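Local structure of phosphoacetylglucosamine mutase (5O9X) at residues W61-T67 with R127-D133; V262-A268 with F301-D305. The protein probably interconverts N-acetylglucosamine 6-phosphate and N-acetylglucosamine 1-phosphate, as a phosphosugar mutase captured here with glucose 1,6-bisphosphate bound. The protein carries 1 engineered substitution. All coordinates share one frame; numbering follows the deposited sequence.

Contact 1: W61-T67 with R127-D133; sequences WIGVMVT and RVVFARD
W61-T67 and R127-D133 run side by side as parallel neighbours in the mixed sheet of the alpha/beta/alpha domain I of the phosphohexomutase family. Their strand axes approach to 4.5 Å at an angle of 29°, and the one-to-one pairing holds from I62-V128 to V66-R132. Six backbone hydrogen bonds form the ladder, I62, V64 and V66 each bonding through both N and O; the bond from A131 N to V64 O is the longest at 3.3 Å.

The middle is tightly packed. On one face V64 CG2 meets V128 CG1 at 3.9 Å, under A50 of helix 40-56, while F130 turns its ring away from V64 toward helix 138-151. On the other face M65, bent at chi2, curls its thioether over the neighbouring strand: SD lies 4.1 Å from A131 CB, and CE reaches the backbone between R132 and D133. Helix 164-176 covers this side, with V171 on V129 and T164 on M65.

The start of the strands is only partly buried. Here R127 CB stands over the six-membered ring of W61, 3.5 Å from its centroid and 11° off the normal, a CH-pi contact, and the extended arginine chain runs on past NE1 of W61. Its guanidinium is held beyond the pair by G59 O and E155, while K174 makes a cation-pi contact with W61.

At the C-terminal ends the side chain of T67 lies about 6 Å from the bound bisphosphate; D133 OD2 has a salt bridge with R135, and the T67 hydroxyl takes a bond from the backbone N of the engineered A69. T67 OG1 donates to D133 OD2 at 2.6 Å, reaching it from above the carboxylate, 58° out of its plane.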
loop_
_atom_site.group_PDB
_atom_site.type_symbol
_atom_site.label_atom_id
_atom_site.label_comp_id
_atom_site.label_asym_id
_atom_site.label_seq_id
_atom_site.Cartn_x
_atom_site.Cartn_y
_atom_site.Cartn_z
ATOM N N TRP A 61 21.071 -3.308 -3.416
ATOM C CA TRP A 61 19.993 -4.229 -3.722
ATOM C C TRP A 61 18.748 -3.446 -4.134
ATOM O O TRP A 61 18.267 -2.526 -3.439
ATOM C CB TRP A 61 19.733 -5.132 -2.505
ATOM C CG TRP A 61 20.859 -6.076 -2.299
ATOM C CD1 TRP A 61 21.953 -5.894 -1.508
ATOM C CD2 TRP A 61 21.004 -7.375 -2.913
ATOM N NE1 TRP A 61 22.773 -7.028 -1.583
ATOM C CE2 TRP A 61 22.223 -7.937 -2.433
ATOM C CE3 TRP A 61 20.211 -8.124 -3.810
ATOM C CZ2 TRP A 61 22.685 -9.192 -2.833
ATOM C CZ3 TRP A 61 20.657 -9.396 -4.204
ATOM C CH2 TRP A 61 21.903 -9.912 -3.708
ATOM N N ILE A 62 18.241 -3.808 -5.298
ATOM C CA ILE A 62 16.909 -3.299 -5.758
ATOM C C ILE A 62 15.880 -4.473 -5.674
ATOM O O ILE A 62 16.217 -5.608 -6.020
ATOM C CB ILE A 62 17.075 -2.817 -7.201
ATOM C CG1 ILE A 62 18.007 -1.558 -7.249
ATOM C CG2 ILE A 62 15.728 -2.469 -7.886
ATOM C CD1 ILE A 62 17.535 -0.408 -6.344
ATOM N N GLY A 63 14.617 -4.194 -5.316
ATOM C CA GLY A 63 13.663 -5.350 -5.175
ATOM C C GLY A 63 12.708 -5.310 -6.362
ATOM O O GLY A 63 12.436 -4.197 -6.962
ATOM N N VAL A 64 12.196 -6.491 -6.723
ATOM C CA VAL A 64 11.107 -6.589 -7.659
ATOM C C VAL A 64 10.032 -7.470 -7.007
ATOM O O VAL A 64 10.345 -8.550 -6.602
ATOM C CB VAL A 64 11.562 -7.264 -8.992
ATOM C CG1 VAL A 64 10.384 -7.318 -9.952
ATOM C CG2 VAL A 64 12.650 -6.423 -9.681
ATOM N N MET A 65 8.805 -6.989 -6.898
ATOM C CA MET A 65 7.717 -7.808 -6.336
ATOM C C MET A 65 6.778 -8.135 -7.491
ATOM O O MET A 65 6.311 -7.198 -8.182
ATOM C CB MET A 65 6.942 -6.990 -5.285
ATOM C CG MET A 65 5.776 -7.771 -4.642
ATOM S SD MET A 65 6.372 -9.139 -3.629
ATOM C CE MET A 65 4.817 -9.979 -3.384
ATOM N N VAL A 66 6.499 -9.413 -7.715
ATOM C CA VAL A 66 5.599 -9.789 -8.800
ATOM C C VAL A 66 4.197 -10.018 -8.152
ATOM O O VAL A 66 3.998 -10.986 -7.439
ATOM C CB VAL A 66 6.069 -11.042 -9.539
ATOM C CG1 VAL A 66 5.036 -11.439 -10.640
ATOM C CG2 VAL A 66 7.492 -10.750 -10.116
ATOM N N THR A 67 3.273 -9.068 -8.378
ATOM C CA THR A 67 1.980 -9.151 -7.788
ATOM C C THR A 67 1.112 -8.143 -8.550
ATOM O O THR A 67 1.598 -7.141 -9.076
ATOM C CB THR A 67 2.024 -8.731 -6.240
ATOM O OG1 THR A 67 0.712 -8.856 -5.722
ATOM C CG2 THR A 67 2.458 -7.245 -6.024
ATOM N N ARG A 127 22.642 -5.862 -8.135
ATOM C CA ARG A 127 22.132 -6.827 -7.167
ATOM C C ARG A 127 20.579 -6.648 -7.060
ATOM O O ARG A 127 20.108 -5.555 -6.778
ATOM C CB ARG A 127 22.841 -6.625 -5.805
ATOM C CG ARG A 127 24.347 -6.981 -5.841
ATOM C CD ARG A 127 24.941 -6.852 -4.449
ATOM N NE ARG A 127 26.396 -7.037 -4.456
ATOM C CZ ARG A 127 27.290 -6.038 -4.547
ATOM N NH1 ARG A 127 26.912 -4.758 -4.610
ATOM N NH2 ARG A 127 28.583 -6.336 -4.536
ATOM N N VAL A 128 19.833 -7.697 -7.403
ATOM C CA VAL A 128 18.358 -7.646 -7.448
ATOM C C VAL A 128 17.792 -8.797 -6.589
ATOM O O VAL A 128 18.247 -9.900 -6.659
ATOM C CB VAL A 128 17.861 -7.619 -8.908
ATOM C CG1 VAL A 128 16.313 -7.681 -9.037
ATOM C CG2 VAL A 128 18.416 -6.382 -9.618
ATOM N N VAL A 129 16.807 -8.505 -5.747
ATOM C CA VAL A 129 16.128 -9.567 -4.932
ATOM C C VAL A 129 14.611 -9.497 -5.321
ATOM O O VAL A 129 14.053 -8.397 -5.492
ATOM C CB VAL A 129 16.441 -9.363 -3.394
ATOM C CG1 VAL A 129 16.085 -7.954 -2.909
ATOM C CG2 VAL A 129 15.671 -10.370 -2.502
ATOM N N PHE A 130 13.938 -10.639 -5.453
ATOM C CA PHE A 130 12.556 -10.625 -5.890
ATOM C C PHE A 130 11.734 -11.674 -5.145
ATOM O O PHE A 130 12.310 -12.547 -4.512
ATOM C CB PHE A 130 12.499 -10.755 -7.413
ATOM C CG PHE A 130 13.134 -11.995 -7.974
ATOM C CD1 PHE A 130 12.466 -13.259 -7.894
ATOM C CD2 PHE A 130 14.378 -11.934 -8.637
ATOM C CE1 PHE A 130 13.038 -14.424 -8.429
ATOM C CE2 PHE A 130 14.947 -13.131 -9.197
ATOM C CZ PHE A 130 14.264 -14.355 -9.097
ATOM N N ALA A 131 10.397 -11.521 -5.183
ATOM C CA ALA A 131 9.453 -12.421 -4.535
ATOM C C ALA A 131 8.157 -12.249 -5.305
ATOM O O ALA A 131 8.085 -11.412 -6.245
ATOM C CB ALA A 131 9.266 -11.999 -3.087
ATOM N N ARG A 132 7.142 -13.060 -4.959
ATOM C CA ARG A 132 5.916 -12.986 -5.656
ATOM C C ARG A 132 4.816 -13.390 -4.682
ATOM O O ARG A 132 5.109 -14.026 -3.645
ATOM C CB ARG A 132 5.910 -14.028 -6.828
ATOM C CG ARG A 132 6.139 -15.509 -6.408
ATOM C CD ARG A 132 6.798 -16.322 -7.597
ATOM N NE ARG A 132 6.766 -17.831 -7.451
ATOM C CZ ARG A 132 7.714 -18.758 -7.385
ATOM N NH1 ARG A 132 9.085 -18.529 -7.280
ATOM N NH2 ARG A 132 7.249 -20.018 -7.351
ATOM N N ASP A 133 3.584 -13.018 -5.009
ATOM C CA ASP A 133 2.445 -13.488 -4.215
ATOM C C ASP A 133 2.039 -14.883 -4.837
ATOM O O ASP A 133 2.836 -15.470 -5.571
ATOM C CB ASP A 133 1.285 -12.438 -4.195
ATOM C CG ASP A 133 0.659 -12.224 -5.559
ATOM O OD1 ASP A 133 0.980 -12.980 -6.526
ATOM O OD2 ASP A 133 -0.190 -11.273 -5.683
HETATM O O HOH W 1 2.735 -13.557 -8.613
#

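Contact 2: V262-A268 with F301-D305; sequences VKTKQRA and FRLLD
The phenyl ring of F301 lies against the chain that leaves helix 259-265: R267 CA sits 3.6 Å above one face, over the ring centre, and V262 CG1 meets the edge at CZ, 3.8 Å away. The carbonyl carbon of Q266 and the N of A268 approach obliquely, to CE2 and CE1 respectively, and A268 CB comes within 4.1 Å of CD1. Apart from V262 CG1 and A268 CB, what the ring meets is the backbone of Q266 to A268. The positive phi of Q266 (52°) marks the turn out of the helix that brings this backbone across the ring.

L303, two residues along the same strand, divides its branches between two helix residues: CD1 packs on V262 CG1, and CD2 touches the aliphatic part of K263 at CD. Beyond it K263, kinked at chi2 (67°), carries NZ to D305 OD2, a salt bridge of 2.8 Å that uses the anti lone pair. The other carboxylate oxygen, OD1, makes weak bonds to the N atoms of D307 and R308, as expected of an N-cap.

The contact lays the C-terminal end of helix 259-265, in the AMG1 domain II family region, against strand 301-304, the outermost strand of its sheet. V262 also touches L291 and Y293 of adjacent strand 290-295, R302 and L304 turn to helix 446-451, and D305 leads into helix 306-324.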
loop_
_atom_site.group_PDB
_atom_site.type_symbol
_atom_site.label_atom_id
_atom_site.label_comp_id
_atom_site.label_asym_id
_atom_site.label_seq_id
_atom_site.Cartn_x
_atom_site.Cartn_y
_atom_site.Cartn_z
ATOM N N VAL A 262 -14.395 -5.636 0.885
ATOM C CA VAL A 262 -15.099 -5.057 2.021
ATOM C C VAL A 262 -15.288 -3.540 1.822
ATOM O O VAL A 262 -16.368 -2.986 2.063
ATOM C CB VAL A 262 -14.338 -5.410 3.307
ATOM C CG1 VAL A 262 -14.942 -4.697 4.532
ATOM C CG2 VAL A 262 -14.489 -6.942 3.586
ATOM N N LYS A 263 -14.206 -2.865 1.445
ATOM C CA LYS A 263 -14.271 -1.409 1.258
ATOM C C LYS A 263 -15.202 -0.975 0.096
ATOM O O LYS A 263 -15.957 0.002 0.266
ATOM C CB LYS A 263 -12.841 -0.922 1.031
ATOM C CG LYS A 263 -12.747 0.603 0.656
ATOM C CD LYS A 263 -13.165 1.554 1.804
ATOM C CE LYS A 263 -13.186 3.003 1.341
ATOM N NZ LYS A 263 -13.851 3.869 2.387
ATOM N N THR A 264 -15.146 -1.656 -1.071
ATOM C CA THR A 264 -15.938 -1.203 -2.237
ATOM C C THR A 264 -17.396 -1.598 -2.051
ATOM O O THR A 264 -18.271 -0.846 -2.434
ATOM C CB THR A 264 -15.417 -1.824 -3.587
ATOM O OG1 THR A 264 -15.321 -3.254 -3.467
ATOM C CG2 THR A 264 -14.003 -1.270 -3.861
ATOM N N LYS A 265 -17.662 -2.770 -1.471
ATOM C CA LYS A 265 -19.056 -3.190 -1.259
ATOM C C LYS A 265 -19.650 -2.741 0.070
ATOM O O LYS A 265 -20.893 -2.852 0.270
ATOM C CB LYS A 265 -19.160 -4.739 -1.322
ATOM C CG LYS A 265 -18.635 -5.412 -2.606
ATOM C CD LYS A 265 -19.611 -5.162 -3.726
ATOM C CE LYS A 265 -19.233 -5.860 -5.055
ATOM N NZ LYS A 265 -20.377 -6.798 -5.285
ATOM N N GLN A 266 -18.805 -2.283 1.012
ATOM C CA GLN A 266 -19.273 -1.872 2.362
ATOM C C GLN A 266 -20.125 -2.948 3.051
ATOM O O GLN A 266 -21.270 -2.685 3.483
ATOM C CB GLN A 266 -20.023 -0.514 2.354
ATOM C CG GLN A 266 -19.097 0.622 1.850
ATOM C CD GLN A 266 -19.669 2.052 1.986
ATOM O OE1 GLN A 266 -20.664 2.272 2.633
ATOM N NE2 GLN A 266 -18.994 3.032 1.398
ATOM N N ARG A 267 -19.526 -4.121 3.202
ATOM C CA ARG A 267 -20.204 -5.292 3.801
ATOM C C ARG A 267 -19.109 -6.298 4.093
ATOM O O ARG A 267 -17.993 -6.248 3.477
ATOM C CB ARG A 267 -21.281 -5.860 2.847
ATOM C CG ARG A 267 -20.742 -6.461 1.547
ATOM C CD ARG A 267 -21.810 -7.240 0.751
ATOM N NE ARG A 267 -22.126 -8.409 1.580
ATOM C CZ ARG A 267 -22.903 -9.445 1.253
ATOM N NH1 ARG A 267 -23.496 -9.516 0.075
ATOM N NH2 ARG A 267 -23.061 -10.425 2.135
ATOM N N ALA A 268 -19.412 -7.232 4.992
ATOM C CA ALA A 268 -18.466 -8.289 5.311
ATOM C C ALA A 268 -18.438 -9.295 4.173
ATOM O O ALA A 268 -19.384 -9.361 3.421
ATOM C CB ALA A 268 -18.823 -8.974 6.626
ATOM N N PHE A 301 -23.532 -3.980 10.046
ATOM C CA PHE A 301 -22.126 -3.931 9.639
ATOM C C PHE A 301 -21.624 -2.504 9.759
ATOM O O PHE A 301 -22.293 -1.562 9.240
ATOM C CB PHE A 301 -21.981 -4.418 8.136
ATOM C CG PHE A 301 -20.626 -4.155 7.544
ATOM C CD1 PHE A 301 -19.565 -5.079 7.728
ATOM C CD2 PHE A 301 -20.369 -2.945 6.879
ATOM C CE1 PHE A 301 -18.282 -4.831 7.176
ATOM C CE2 PHE A 301 -19.111 -2.713 6.326
ATOM C CZ PHE A 301 -18.070 -3.630 6.497
ATOM N N ARG A 302 -20.452 -2.322 10.359
ATOM C CA ARG A 302 -19.814 -0.993 10.478
ATOM C C ARG A 302 -18.366 -1.117 10.031
ATOM O O ARG A 302 -17.655 -2.007 10.453
ATOM C CB ARG A 302 -19.793 -0.477 11.928
ATOM C CG ARG A 302 -21.184 -0.517 12.597
ATOM C CD ARG A 302 -22.156 0.448 11.867
ATOM N NE ARG A 302 -23.454 0.487 12.536
ATOM C CZ ARG A 302 -24.461 1.291 12.170
ATOM N NH1 ARG A 302 -24.351 2.098 11.098
ATOM N NH2 ARG A 302 -25.604 1.239 12.874
ATOM N N LEU A 303 -17.959 -0.194 9.207
ATOM C CA LEU A 303 -16.660 -0.267 8.565
ATOM C C LEU A 303 -15.692 0.660 9.266
ATOM O O LEU A 303 -16.042 1.798 9.551
ATOM C CB LEU A 303 -16.775 0.175 7.062
ATOM C CG LEU A 303 -15.445 0.288 6.273
ATOM C CD1 LEU A 303 -14.712 -1.070 6.191
ATOM C CD2 LEU A 303 -15.773 0.964 4.901
ATOM N N LEU A 304 -14.461 0.172 9.520
ATOM C CA LEU A 304 -13.407 0.991 10.090
ATOM C C LEU A 304 -12.277 0.999 9.128
ATOM O O LEU A 304 -11.373 0.173 9.262
ATOM C CB LEU A 304 -12.931 0.569 11.498
ATOM C CG LEU A 304 -14.080 0.603 12.565
ATOM C CD1 LEU A 304 -13.860 -0.471 13.683
ATOM C CD2 LEU A 304 -14.193 1.992 13.139
ATOM N N ASP A 305 -12.274 1.991 8.232
ATOM C CA ASP A 305 -11.372 1.882 7.044
ATOM C C ASP A 305 -10.010 2.559 7.261
ATOM O O ASP A 305 -9.679 2.892 8.403
ATOM C CB ASP A 305 -12.084 2.442 5.782
ATOM C CG ASP A 305 -12.306 4.005 5.843
ATOM O OD1 ASP A 305 -11.767 4.739 6.729
ATOM O OD2 ASP A 305 -13.006 4.525 4.937
#

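How the contacts relate
Contact 1 is buried in the interior of a sheet and joins two strands, whereas contact 2 is partly buried and fits a helix end to the outermost strand of a different sheet. They share no element: their centres are 31 Å apart on opposite sides of the chain's centre, with nearest atoms about 17 Å apart. A continuous backbone ladder holds contact 1, which buries 678 Å²; contact 2 buries 340 Å² and has no backbone bond across it, relying on a ring, a leucine and a salt bridge. The bound bisphosphate lies nearer the T67 side chain of contact 1 than the K263 side chain of contact 2, which is about 10 Å from it.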